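Local structure of luciferase-like monooxygenase (Streptomyces bottropensis, 4US5) at residues B[11-16]-B[26-31]; B[43-48]-B[54-59]; B[61-66]-B[95-100]; B[38-43]-B[328-333]. The protein probably works as a monooxygenase of the bacterial luciferase family, using molecular oxygen to oxidise an organic substrate on a TIM-barrel scaffold. All blocks are in the same frame, centred on the assembly; numbering follows the deposited sequence.

Contact 1: B[11-16]-B[26-31]; sequences EQAPVV and QHSIEL. With NA (sodium ion), chain L; NA (sodium ion), chain R.
Glu11 and Ser28 meet through a short hydrogen bond, 2.6 Å from Ser28 OG to Glu11 OE2, that ties the end of strand 6-11 to helix 21-38. The hydroxyl comes to the carboxylate from above its plane, 43° out of it. With CG anti to the backbone N (chi1 165°) and a bend at chi2, the Glu11 chain carries its carboxylate across to the helix while OE1 curls back over its own loop, where Ala13 N donates to it at 2.8 Å. This is the tight part: a serine is small enough to bring the helix near, its CA lying 6.4 Å from that of Ala13, and the Ala13 methyl rests 3.8 Å from Ser28 OG. The other side is looser and polar. There a sodium ion sits 2.8 Å from Glu11 OE2, and a water that binds it at 2.9 Å also donates to Pro14 O; the ion also takes Ser24 O of helix 21-38, so loop and helix are bridged by ion and water. Arg322 forms a salt bridge with Glu11 OE1, so the buried carboxylate is probably balanced by both guanidinium group and sodium ion; an alanine here would probably leave Arg322 without this counter-charge, the ion short of a ligand, and the Ser28 hydroxyl with Ser24 O but no partner across the contact. The first barrel helix packs through Leu31 on helix 319-332 and through Ser28 and Ile29 on helix 59-68, while strand 42-45 pairs alongside Glu11.

Contact 2: B[43-48]-B[54-59]; sequences FWVAEH and NAVPAP. With NA (sodium ion), chain O; NA (sodium ion), chain Q.
The His48 ring carries the Asn54 amide over one face: ND2 stands 3.6 Å above the plane, shifted toward the rim, with ring and amide planes 34° apart. At the ring's ND1 a water makes a weak bond, and the same water accepts from Val56 N. Beside the ring the backbone takes over, His48 N donating to Val56 O at 3.0 Å in a nearly straight bond (169°). A sodium ion joins His48 O and Asn54 O, with Glu51 O of the same chain and Ser159 OG of the second subunit completing its site. The Glu47 chain, extended beyond CG, runs past the prolines: CB lies 3.8 Å from Pro59 CD and CG 3.4 Å from Pro57 O. Its OE2 reaches Tyr85 OH; OE1 takes Leu81 N and lies 2.9 Å from a second sodium ion, which Glu60 also binds. An alanine in its place would probably leave Tyr85 OH and Leu81 N without this acceptor and take a carboxylate ligand from the ion. Proline suits position 59, the first residue of its helix, where a missing N-H costs nothing. Val45 CG1 wedges against both Val56 CG1 and Pro59 CB, and this apolar corner backs onto Leu62, where helix 59-68 packs against strand 42-45, itself flanked by strands 6-11 and 74-81.

Contact 3: B[61-66]-B[95-100]; sequences ILIARI and RTLHAL. With NA (sodium ion), chain P.
Two successive outer helices of the TIM barrel, 59-68 and 87-100, are joined here by Leu97, whose side chain reaches across to Ile63 and Ala64; strand 74-81 runs between the two helices in the chain. Leu97 keeps CG anti to its own carbonyl carbon (chi1 -72°), which holds its forked end out toward the neighbouring helix. The two methyls divide the work. CD1 meets Ile63 CG2 at 3.9 Å, the two side chains crossing at about a right angle, while CD2 settles on Ala64, 3.6 Å from CA and 3.8 Å from CB. A small residue suits position 64, because the leucine methyl can then press against the helix backbone itself; the CA atoms of Ala64 and Leu97 are 6.5 Å apart. Ile63, branched at CB, offers CG2 to Leu97 and also packs on Val45 and Val75 of the sheet. Leu97 further touches Ile61 of the second subunit, so this small patch continues into the dimer interface. One residue on, His98 turns to another task: its ND1 binds a sodium ion at 2.9 Å, together with a water, while NE2 bonds to Pro163 O, consistent with a proton on NE2 and a lone pair on ND1. Between the helices, by contrast, the contact is purely of hydrocarbon groups, so what it contributes is dispersion and the burial of methyls, which depend on fit and not on direction.

Contact 4: B[38-43]-B[328-333]; sequences LGYERF and LLAEAF
Apolar packing centres on Ala330, whose methyl is met by two residues of segment 38-43: Leu38 CD1 at 4.0 Å and Tyr40 CE1, also at 4.0 Å. The tyrosine ring comes to that methyl obliquely. An alanine suits the place, since its short side chain lets the helix come near, with 6.5 Å between the CA atoms of Leu38 and Ala330. Farther along the ring, Tyr40 OH lies 3.7 Å from Leu329 CB, the two side chains crossing at about a right angle. Tyr40 has CG anti to its carbonyl carbon (chi1 -75°), and from there the ring is long enough to push its hydroxyl up to the helix.

Backbone geometry makes the turn possible. Helix 21-38 ends in a Schellman motif at Gly39, whose phi of 99° would jam a CB against the carbonyl O of Leu38, so that glycine is called for. The chain then enters strand 42-45. This is an alpha-to-beta turn at the N-terminal end of a TIM-barrel strand, and helix 319-332 follows strand 309-313, which pairs with strand 6-11. On the helix side, Phe333 N bonds to Leu329 O at 2.9 Å as the last turn finishes, and the same carbonyl oxygen lies at the edge of the Phe333 ring.

Polar bonds run to residues beyond the two segments. The Tyr40 hydroxyl pairs with Tyr326 O, one turn back in the helix, which gives this buried group a partner. Arg42, on the strand that follows, forms salt bridges with Glu309 and Asp106.

How the contacts relate
All four contacts are largely buried; contact 2 lies deepest, its centre about 9 Å from that of the chain, and contact 3 farthest out, about 17 Å. Contacts 1 and 2 lie where strands 6-11 and 42-45 give way to loops, joined largely by polar groups and sodium ions; they touch directly, Glu11 N lying 2.7 Å from Trp44 O. Contact 3 is hydrocarbon packing between outer helices; contact 4 packs a helix end and turn on helix 319-332, mostly through carbon, and alone does not touch the second subunit. Segments 43-48 and 38-43 overlap at Phe43, whose ring packs on Leu31 of contact 1 and Ile66 of contact 3.

Contact 1: B[11-16]-B[26-31]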
loop_
_atom_site.group_PDB
_atom_site.type_symbol
_atom_site.label_atom_id
_atom_site.label_comp_id
_atom_site.label_asym_id
_atom_site.label_seq_id
_atom_site.Cartn_x
_atom_site.Cartn_y
_atom_site.Cartn_z
ATOM N N GLU B 11 6.804 10.804 10.437
ATOM C CA GLU B 11 7.867 10.637 9.499
ATOM C C GLU B 11 7.415 11.085 8.103
ATOM O O GLU B 11 6.563 10.455 7.485
ATOM C CB GLU B 11 8.296 9.162 9.477
ATOM C CG GLU B 11 9.170 8.734 8.269
ATOM C CD GLU B 11 10.549 9.360 8.268
ATOM O OE1 GLU B 11 10.670 10.603 8.315
ATOM O OE2 GLU B 11 11.541 8.600 8.223
ATOM N N GLN B 12 8.007 12.166 7.612
ATOM C CA GLN B 12 7.763 12.607 6.239
ATOM C C GLN B 12 8.829 12.097 5.252
ATOM O O GLN B 12 8.695 12.250 4.050
ATOM C CB GLN B 12 7.615 14.124 6.208
ATOM C CG GLN B 12 8.898 14.910 6.221
ATOM C CD GLN B 12 9.615 14.973 7.558
ATOM O OE1 GLN B 12 9.551 14.058 8.388
ATOM N NE2 GLN B 12 10.413 16.005 7.717
ATOM N N ALA B 13 9.842 11.413 5.789
ATOM C CA ALA B 13 10.899 10.793 4.969
ATOM C C ALA B 13 11.635 11.806 4.091
ATOM O O ALA B 13 11.619 11.723 2.864
ATOM C CB ALA B 13 10.351 9.653 4.151
ATOM N N PRO B 14 12.307 12.755 4.734
ATOM C CA PRO B 14 13.014 13.741 3.937
ATOM C C PRO B 14 14.140 13.107 3.126
ATOM O O PRO B 14 14.715 12.102 3.526
ATOM C CB PRO B 14 13.540 14.735 4.981
ATOM C CG PRO B 14 13.363 14.094 6.288
ATOM C CD PRO B 14 12.486 12.935 6.178
ATOM N N VAL B 15 14.413 13.692 1.971
ATOM C CA VAL B 15 15.534 13.264 1.136
ATOM C C VAL B 15 16.650 14.269 1.351
ATOM O O VAL B 15 16.438 15.501 1.257
ATOM C CB VAL B 15 15.140 13.224 -0.336
ATOM C CG1 VAL B 15 16.286 12.636 -1.171
ATOM C CG2 VAL B 15 13.860 12.381 -0.516
ATOM N N VAL B 16 17.830 13.762 1.669
ATOM C CA VAL B 16 18.899 14.620 2.177
ATOM C C VAL B 16 20.082 14.640 1.163
ATOM O O VAL B 16 20.293 13.706 0.406
ATOM C CB VAL B 16 19.392 14.171 3.542
ATOM C CG1 VAL B 16 18.192 13.992 4.498
ATOM C CG2 VAL B 16 20.184 12.880 3.474
ATOM N N GLN B 26 14.700 3.488 3.677
ATOM C CA GLN B 26 15.440 2.586 4.541
ATOM C C GLN B 26 15.645 3.228 5.915
ATOM O O GLN B 26 15.506 2.582 6.957
ATOM C CB GLN B 26 16.814 2.184 3.895
ATOM C CG GLN B 26 16.673 1.241 2.666
ATOM C CD GLN B 26 15.833 0.007 2.968
ATOM O OE1 GLN B 26 16.071 -0.675 3.964
ATOM N NE2 GLN B 26 14.782 -0.230 2.153
ATOM N N HIS B 27 15.953 4.507 5.912
ATOM C CA HIS B 27 16.108 5.223 7.187
ATOM C C HIS B 27 14.835 5.301 7.988
ATOM O O HIS B 27 14.882 5.302 9.238
ATOM C CB HIS B 27 16.693 6.588 6.959
ATOM C CG HIS B 27 18.131 6.554 6.606
ATOM N ND1 HIS B 27 18.734 7.548 5.879
ATOM C CD2 HIS B 27 19.081 5.607 6.815
ATOM C CE1 HIS B 27 19.986 7.216 5.623
ATOM N NE2 HIS B 27 20.237 6.057 6.213
ATOM N N SER B 28 13.688 5.318 7.309
ATOM C CA SER B 28 12.371 5.320 7.998
ATOM C C SER B 28 12.163 4.067 8.724
ATOM O O SER B 28 11.730 4.040 9.886
ATOM C CB SER B 28 11.217 5.507 6.993
ATOM O OG SER B 28 11.271 6.783 6.410
ATOM N N ILE B 29 12.504 2.971 8.071
ATOM C CA ILE B 29 12.400 1.664 8.712
ATOM C C ILE B 29 13.303 1.527 9.941
ATOM O O ILE B 29 12.866 1.047 10.998
ATOM C CB ILE B 29 12.729 0.555 7.676
ATOM C CG1 ILE B 29 11.682 0.574 6.572
ATOM C CG2 ILE B 29 12.789 -0.811 8.332
ATOM C CD1 ILE B 29 12.060 -0.224 5.326
ATOM N N GLU B 30 14.544 1.989 9.810
ATOM C CA GLU B 30 15.482 1.988 10.903
ATOM C C GLU B 30 14.984 2.822 12.095
ATOM O O GLU B 30 15.031 2.382 13.271
ATOM C CB GLU B 30 16.826 2.560 10.463
ATOM C CG GLU B 30 17.904 2.297 11.504
ATOM C CD GLU B 30 19.304 2.729 11.088
ATOM O OE1 GLU B 30 19.454 3.470 10.069
ATOM O OE2 GLU B 30 20.261 2.338 11.832
ATOM N N LEU B 31 14.433 3.973 11.798
ATOM C CA LEU B 31 13.881 4.832 12.854
ATOM C C LEU B 31 12.686 4.184 13.514
ATOM O O LEU B 31 12.539 4.233 14.742
ATOM C CB LEU B 31 13.543 6.209 12.319
ATOM C CG LEU B 31 12.915 7.172 13.308
ATOM C CD1 LEU B 31 13.829 7.433 14.493
ATOM C CD2 LEU B 31 12.551 8.478 12.601
HETATM NA NA NA L . 13.606 8.880 6.352
HETATM NA NA NA R . 10.150 13.308 10.781
HETATM O O HOH W 1 15.587 10.948 5.812
#

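Contact 2: B[43-48]-B[54-59]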
loop_
_atom_site.group_PDB
_atom_site.type_symbol
_atom_site.label_atom_id
_atom_site.label_comp_id
_atom_site.label_asym_id
_atom_site.label_seq_id
_atom_site.Cartn_x
_atom_site.Cartn_y
_atom_site.Cartn_z
ATOM N N PHE B 43 3.962 5.386 15.174
ATOM C CA PHE B 43 4.853 5.833 14.120
ATOM C C PHE B 43 3.941 6.156 12.940
ATOM O O PHE B 43 3.298 5.258 12.379
ATOM C CB PHE B 43 5.821 4.719 13.758
ATOM C CG PHE B 43 6.919 5.153 12.794
ATOM C CD1 PHE B 43 6.679 5.224 11.426
ATOM C CD2 PHE B 43 8.158 5.514 13.261
ATOM C CE1 PHE B 43 7.661 5.629 10.566
ATOM C CE2 PHE B 43 9.149 5.902 12.398
ATOM C CZ PHE B 43 8.901 5.951 11.046
ATOM N N TRP B 44 3.860 7.429 12.584
ATOM C CA TRP B 44 3.046 7.837 11.478
ATOM C C TRP B 44 3.879 8.197 10.275
ATOM O O TRP B 44 4.950 8.795 10.407
ATOM C CB TRP B 44 2.207 9.047 11.883
ATOM C CG TRP B 44 1.025 8.739 12.702
ATOM C CD1 TRP B 44 0.576 7.508 13.088
ATOM C CD2 TRP B 44 0.148 9.687 13.292
ATOM N NE1 TRP B 44 -0.553 7.634 13.840
ATOM C CE2 TRP B 44 -0.863 8.964 13.966
ATOM C CE3 TRP B 44 0.089 11.085 13.283
ATOM C CZ2 TRP B 44 -1.871 9.576 14.688
ATOM C CZ3 TRP B 44 -0.940 11.703 13.992
ATOM C CH2 TRP B 44 -1.919 10.953 14.651
ATOM N N VAL B 45 3.350 7.910 9.097
ATOM C CA VAL B 45 4.001 8.246 7.834
ATOM C C VAL B 45 3.130 9.294 7.113
ATOM O O VAL B 45 1.931 9.050 6.897
ATOM C CB VAL B 45 4.168 7.012 6.945
ATOM C CG1 VAL B 45 4.885 7.360 5.625
ATOM C CG2 VAL B 45 4.937 5.927 7.676
ATOM N N ALA B 46 3.745 10.401 6.694
ATOM C CA ALA B 46 3.049 11.519 6.054
ATOM C C ALA B 46 3.003 11.310 4.537
ATOM O O ALA B 46 3.736 10.494 3.989
ATOM C CB ALA B 46 3.701 12.837 6.417
ATOM N N GLU B 47 2.088 11.984 3.874
ATOM C CA GLU B 47 1.930 11.891 2.443
ATOM C C GLU B 47 2.377 13.194 1.827
ATOM O O GLU B 47 1.802 14.259 2.125
ATOM C CB GLU B 47 0.459 11.644 2.132
ATOM C CG GLU B 47 0.125 11.607 0.668
ATOM C CD GLU B 47 -1.266 11.062 0.373
ATOM O OE1 GLU B 47 -1.852 10.335 1.228
ATOM O OE2 GLU B 47 -1.782 11.317 -0.737
ATOM N N HIS B 48 3.353 13.120 0.935
ATOM C CA HIS B 48 3.845 14.301 0.170
ATOM C C HIS B 48 4.027 13.923 -1.281
ATOM O O HIS B 48 4.712 12.934 -1.592
ATOM C CB HIS B 48 5.161 14.799 0.742
ATOM C CG HIS B 48 4.990 15.481 2.057
ATOM N ND1 HIS B 48 5.175 14.840 3.263
ATOM C CD2 HIS B 48 4.581 16.731 2.355
ATOM C CE1 HIS B 48 4.887 15.671 4.254
ATOM N NE2 HIS B 48 4.529 16.827 3.729
ATOM N N ASN B 54 10.915 15.108 -0.194
ATOM C CA ASN B 54 10.158 14.141 0.628
ATOM C C ASN B 54 9.902 12.889 -0.201
ATOM O O ASN B 54 9.413 12.977 -1.338
ATOM C CB ASN B 54 8.860 14.757 1.098
ATOM C CG ASN B 54 9.051 15.767 2.207
ATOM O OD1 ASN B 54 9.806 15.557 3.156
ATOM N ND2 ASN B 54 8.290 16.856 2.140
ATOM N N ALA B 55 10.154 11.724 0.384
ATOM C CA ALA B 55 10.217 10.452 -0.378
ATOM C C ALA B 55 8.919 9.618 -0.474
ATOM O O ALA B 55 8.895 8.635 -1.197
ATOM C CB ALA B 55 11.309 9.578 0.193
ATOM N N VAL B 56 7.879 9.970 0.273
ATOM C CA VAL B 56 6.718 9.105 0.395
ATOM C C VAL B 56 5.419 9.786 -0.019
ATOM O O VAL B 56 4.796 10.515 0.773
ATOM C CB VAL B 56 6.513 8.580 1.833
ATOM C CG1 VAL B 56 5.308 7.641 1.885
ATOM C CG2 VAL B 56 7.734 7.840 2.293
ATOM N N PRO B 57 4.979 9.510 -1.246
ATOM C CA PRO B 57 3.664 9.942 -1.688
ATOM C C PRO B 57 2.565 8.954 -1.303
ATOM O O PRO B 57 1.360 9.295 -1.440
ATOM C CB PRO B 57 3.819 10.003 -3.214
ATOM C CG PRO B 57 4.802 8.937 -3.533
ATOM C CD PRO B 57 5.735 8.867 -2.319
ATOM N N ALA B 58 2.951 7.726 -0.917
ATOM C CA ALA B 58 2.018 6.620 -0.658
ATOM C C ALA B 58 2.321 5.991 0.710
ATOM O O ALA B 58 2.981 4.960 0.804
ATOM C CB ALA B 58 2.087 5.576 -1.742
ATOM N N PRO B 59 1.896 6.666 1.786
ATOM C CA PRO B 59 2.218 6.202 3.126
ATOM C C PRO B 59 1.793 4.792 3.371
ATOM O O PRO B 59 2.472 4.061 4.110
ATOM C CB PRO B 59 1.482 7.204 4.051
ATOM C CG PRO B 59 0.464 7.876 3.181
ATOM C CD PRO B 59 1.088 7.899 1.803
HETATM NA NA NA O . -2.333 7.690 0.133
HETATM NA NA NA Q . 7.228 13.804 -2.821
HETATM O O HOH W 2 6.812 12.165 2.181
HETATM O O HOH W 3 -4.845 6.550 -0.328
#

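Contact 3: B[61-66]-B[95-100]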
loop_
_atom_site.group_PDB
_atom_site.type_symbol
_atom_site.label_atom_id
_atom_site.label_comp_id
_atom_site.label_asym_id
_atom_site.label_seq_id
_atom_site.Cartn_x
_atom_site.Cartn_y
_atom_site.Cartn_z
ATOM N N ILE B 61 2.039 2.206 1.674
ATOM C CA ILE B 61 3.075 1.222 1.275
ATOM C C ILE B 61 4.156 1.117 2.345
ATOM O O ILE B 61 4.539 -0.007 2.756
ATOM C CB ILE B 61 3.733 1.616 -0.076
ATOM C CG1 ILE B 61 2.670 1.622 -1.199
ATOM C CG2 ILE B 61 4.894 0.672 -0.380
ATOM C CD1 ILE B 61 1.965 0.294 -1.401
ATOM N N LEU B 62 4.608 2.251 2.865
ATOM C CA LEU B 62 5.582 2.222 3.941
ATOM C C LEU B 62 4.989 1.676 5.268
ATOM O O LEU B 62 5.662 0.987 5.999
ATOM C CB LEU B 62 6.196 3.622 4.138
ATOM C CG LEU B 62 7.520 3.692 4.886
ATOM C CD1 LEU B 62 8.602 2.856 4.255
ATOM C CD2 LEU B 62 8.020 5.119 5.073
ATOM N N ILE B 63 3.711 1.968 5.535
ATOM C CA ILE B 63 3.015 1.398 6.669
ATOM C C ILE B 63 3.000 -0.124 6.594
ATOM O O ILE B 63 3.306 -0.826 7.581
ATOM C CB ILE B 63 1.587 1.965 6.802
ATOM C CG1 ILE B 63 1.662 3.467 7.102
ATOM C CG2 ILE B 63 0.816 1.226 7.873
ATOM C CD1 ILE B 63 0.413 4.181 6.734
ATOM N N ALA B 64 2.676 -0.653 5.443
ATOM C CA ALA B 64 2.618 -2.103 5.263
ATOM C C ALA B 64 3.965 -2.755 5.593
ATOM O O ALA B 64 4.024 -3.848 6.174
ATOM C CB ALA B 64 2.214 -2.401 3.830
ATOM N N ARG B 65 5.046 -2.091 5.222
ATOM C CA ARG B 65 6.378 -2.603 5.512
ATOM C C ARG B 65 6.759 -2.428 6.973
ATOM O O ARG B 65 7.235 -3.353 7.618
ATOM C CB ARG B 65 7.399 -1.933 4.619
ATOM C CG ARG B 65 8.862 -2.276 4.943
ATOM C CD ARG B 65 9.128 -3.777 4.870
ATOM N NE ARG B 65 10.539 -4.034 5.093
ATOM C CZ ARG B 65 11.520 -3.749 4.247
ATOM N NH1 ARG B 65 11.270 -3.325 3.028
ATOM N NH2 ARG B 65 12.795 -3.918 4.629
ATOM N N ILE B 66 6.587 -1.215 7.481
ATOM C CA ILE B 66 7.042 -0.906 8.837
ATOM C C ILE B 66 6.300 -1.694 9.903
ATOM O O ILE B 66 6.909 -2.092 10.892
ATOM C CB ILE B 66 6.978 0.623 9.128
ATOM C CG1 ILE B 66 8.102 1.313 8.323
ATOM C CG2 ILE B 66 7.035 0.897 10.628
ATOM C CD1 ILE B 66 8.095 2.811 8.383
ATOM N N ARG B 95 -8.365 -1.424 5.936
ATOM C CA ARG B 95 -8.859 -2.714 6.379
ATOM C C ARG B 95 -7.871 -3.847 6.063
ATOM O O ARG B 95 -7.752 -4.794 6.834
ATOM C CB ARG B 95 -10.250 -3.028 5.771
ATOM C CG ARG B 95 -11.402 -2.187 6.358
ATOM C CD ARG B 95 -12.678 -2.990 6.493
ATOM N NE ARG B 95 -12.419 -3.883 7.587
ATOM C CZ ARG B 95 -12.629 -3.590 8.867
ATOM N NH1 ARG B 95 -13.259 -2.479 9.234
ATOM N NH2 ARG B 95 -12.233 -4.442 9.772
ATOM N N THR B 96 -7.230 -3.774 4.908
ATOM C CA THR B 96 -6.222 -4.770 4.534
ATOM C C THR B 96 -5.038 -4.693 5.517
ATOM O O THR B 96 -4.594 -5.710 6.064
ATOM C CB THR B 96 -5.753 -4.567 3.053
ATOM O OG1 THR B 96 -6.901 -4.562 2.172
ATOM C CG2 THR B 96 -4.792 -5.656 2.649
ATOM N N LEU B 97 -4.607 -3.480 5.859
ATOM C CA LEU B 97 -3.559 -3.310 6.856
ATOM C C LEU B 97 -3.978 -3.885 8.188
ATOM O O LEU B 97 -3.205 -4.583 8.836
ATOM C CB LEU B 97 -3.162 -1.828 6.982
ATOM C CG LEU B 97 -2.352 -1.251 5.801
ATOM C CD1 LEU B 97 -2.316 0.260 5.841
ATOM C CD2 LEU B 97 -0.939 -1.780 5.785
ATOM N N HIS B 98 -5.217 -3.586 8.590
ATOM C CA HIS B 98 -5.743 -4.086 9.867
ATOM C C HIS B 98 -5.792 -5.614 9.865
ATOM O O HIS B 98 -5.515 -6.238 10.884
ATOM C CB HIS B 98 -7.113 -3.467 10.127
ATOM C CG HIS B 98 -7.853 -4.061 11.277
ATOM N ND1 HIS B 98 -7.521 -3.787 12.584
ATOM C CD2 HIS B 98 -8.960 -4.846 11.320
ATOM C CE1 HIS B 98 -8.376 -4.401 13.387
ATOM N NE2 HIS B 98 -9.248 -5.071 12.641
ATOM N N ALA B 99 -6.103 -6.214 8.722
ATOM C CA ALA B 99 -6.187 -7.676 8.639
ATOM C C ALA B 99 -4.805 -8.321 8.738
ATOM O O ALA B 99 -4.666 -9.411 9.300
ATOM C CB ALA B 99 -6.897 -8.087 7.361
ATOM N N LEU B 100 -3.760 -7.607 8.284
ATOM C CA LEU B 100 -2.379 -8.036 8.447
ATOM C C LEU B 100 -1.843 -7.767 9.864
ATOM O O LEU B 100 -1.029 -8.541 10.371
ATOM C CB LEU B 100 -1.489 -7.315 7.448
ATOM C CG LEU B 100 -1.529 -7.809 6.014
ATOM C CD1 LEU B 100 -0.725 -6.866 5.124
ATOM C CD2 LEU B 100 -0.949 -9.209 5.933
HETATM NA NA NA P . -5.893 -1.591 13.379
HETATM O O HOH W 4 -6.708 -0.221 15.795
#

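Contact 4: B[38-43]-B[328-333]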
loop_
_atom_site.group_PDB
_atom_site.type_symbol
_atom_site.label_atom_id
_atom_site.label_comp_id
_atom_site.label_asym_id
_atom_site.label_seq_id
_atom_site.Cartn_x
_atom_site.Cartn_y
_atom_site.Cartn_z
ATOM N N LEU B 38 12.370 1.607 21.815
ATOM C CA LEU B 38 12.478 2.638 22.861
ATOM C C LEU B 38 11.190 2.956 23.595
ATOM O O LEU B 38 11.234 3.600 24.636
ATOM C CB LEU B 38 13.047 3.927 22.274
ATOM C CG LEU B 38 14.512 3.886 21.873
ATOM C CD1 LEU B 38 14.888 5.198 21.210
ATOM C CD2 LEU B 38 15.413 3.615 23.072
ATOM N N GLY B 39 10.062 2.545 23.069
ATOM C CA GLY B 39 8.773 2.750 23.709
ATOM C C GLY B 39 7.964 3.918 23.205
ATOM O O GLY B 39 7.084 4.410 23.894
ATOM N N TYR B 40 8.244 4.386 21.984
ATOM C CA TYR B 40 7.326 5.351 21.355
ATOM C C TYR B 40 5.951 4.708 21.143
ATOM O O TYR B 40 5.842 3.492 20.914
ATOM C CB TYR B 40 7.937 5.894 20.041
ATOM C CG TYR B 40 9.060 6.902 20.232
ATOM C CD1 TYR B 40 10.316 6.517 20.630
ATOM C CD2 TYR B 40 8.865 8.251 19.920
ATOM C CE1 TYR B 40 11.341 7.453 20.787
ATOM C CE2 TYR B 40 9.865 9.197 20.067
ATOM C CZ TYR B 40 11.096 8.807 20.508
ATOM O OH TYR B 40 12.100 9.710 20.670
ATOM N N GLU B 41 4.902 5.508 21.206
ATOM C CA GLU B 41 3.523 5.014 21.125
ATOM C C GLU B 41 3.091 4.619 19.720
ATOM O O GLU B 41 2.485 3.562 19.534
ATOM C CB GLU B 41 2.508 6.047 21.634
ATOM C CG GLU B 41 2.734 6.498 23.038
ATOM C CD GLU B 41 2.602 5.396 24.063
ATOM O OE1 GLU B 41 1.719 4.497 23.876
ATOM O OE2 GLU B 41 3.446 5.408 24.993
ATOM N N ARG B 42 3.358 5.502 18.744
ATOM C CA ARG B 42 2.955 5.291 17.345
ATOM C C ARG B 42 3.975 5.890 16.394
ATOM O O ARG B 42 4.733 6.796 16.753
ATOM C CB ARG B 42 1.554 5.834 17.042
ATOM C CG ARG B 42 1.409 7.363 17.037
ATOM C CD ARG B 42 -0.036 7.808 17.202
ATOM N NE ARG B 42 -0.535 7.626 18.572
ATOM C CZ ARG B 42 -1.612 6.907 18.914
ATOM N NH1 ARG B 42 -2.310 6.216 18.012
ATOM N NH2 ARG B 42 -1.989 6.861 20.181
ATOM N N PHE B 43 3.962 5.386 15.174
ATOM C CA PHE B 43 4.853 5.833 14.120
ATOM C C PHE B 43 3.941 6.156 12.940
ATOM O O PHE B 43 3.298 5.258 12.379
ATOM C CB PHE B 43 5.821 4.719 13.758
ATOM C CG PHE B 43 6.919 5.153 12.794
ATOM C CD1 PHE B 43 6.679 5.224 11.426
ATOM C CD2 PHE B 43 8.158 5.514 13.261
ATOM C CE1 PHE B 43 7.661 5.629 10.566
ATOM C CE2 PHE B 43 9.149 5.902 12.398
ATOM C CZ PHE B 43 8.901 5.951 11.046
ATOM N N LEU B 328 17.812 10.370 22.659
ATOM C CA LEU B 328 17.928 11.338 23.776
ATOM C C LEU B 328 16.568 11.772 24.275
ATOM O O LEU B 328 16.338 11.885 25.492
ATOM C CB LEU B 328 18.740 12.554 23.350
ATOM C CG LEU B 328 20.209 12.348 23.085
ATOM C CD1 LEU B 328 20.783 13.582 22.422
ATOM C CD2 LEU B 328 20.981 11.992 24.373
ATOM N N LEU B 329 15.605 11.929 23.355
ATOM C CA LEU B 329 14.246 12.266 23.754
ATOM C C LEU B 329 13.553 11.158 24.568
ATOM O O LEU B 329 12.856 11.437 25.542
ATOM C CB LEU B 329 13.370 12.610 22.524
ATOM C CG LEU B 329 13.588 13.948 21.870
ATOM C CD1 LEU B 329 12.862 14.005 20.512
ATOM C CD2 LEU B 329 13.093 15.041 22.805
ATOM N N ALA B 330 13.702 9.914 24.139
ATOM C CA ALA B 330 13.135 8.817 24.862
ATOM C C ALA B 330 13.650 8.813 26.315
ATOM O O ALA B 330 12.891 8.527 27.244
ATOM C CB ALA B 330 13.479 7.498 24.199
ATOM N N GLU B 331 14.935 9.033 26.474
ATOM C CA GLU B 331 15.580 9.051 27.827
ATOM C C GLU B 331 15.054 10.270 28.632
ATOM O O GLU B 331 14.622 10.137 29.766
ATOM C CB GLU B 331 17.095 9.133 27.660
ATOM C CG GLU B 331 17.901 9.159 28.963
ATOM C CD GLU B 331 19.414 9.389 28.740
ATOM O OE1 GLU B 331 19.832 9.910 27.669
ATOM O OE2 GLU B 331 20.193 9.062 29.664
ATOM N N ALA B 332 14.976 11.419 27.985
ATOM C CA ALA B 332 14.469 12.614 28.674
ATOM C C ALA B 332 13.027 12.489 29.139
ATOM O O ALA B 332 12.662 13.011 30.197
ATOM C CB ALA B 332 14.633 13.833 27.784
ATOM N N PHE B 333 12.188 11.792 28.374
ATOM C CA PHE B 333 10.797 11.574 28.745
ATOM C C PHE B 333 10.548 10.243 29.473
ATOM O O PHE B 333 9.403 9.860 29.684
ATOM C CB PHE B 333 9.906 11.730 27.507
ATOM C CG PHE B 333 9.724 13.149 27.102
ATOM C CD1 PHE B 333 10.696 13.803 26.345
ATOM C CD2 PHE B 333 8.663 13.875 27.590
ATOM C CE1 PHE B 333 10.544 15.121 26.004
ATOM C CE2 PHE B 333 8.528 15.202 27.256
ATOM C CZ PHE B 333 9.474 15.818 26.483
#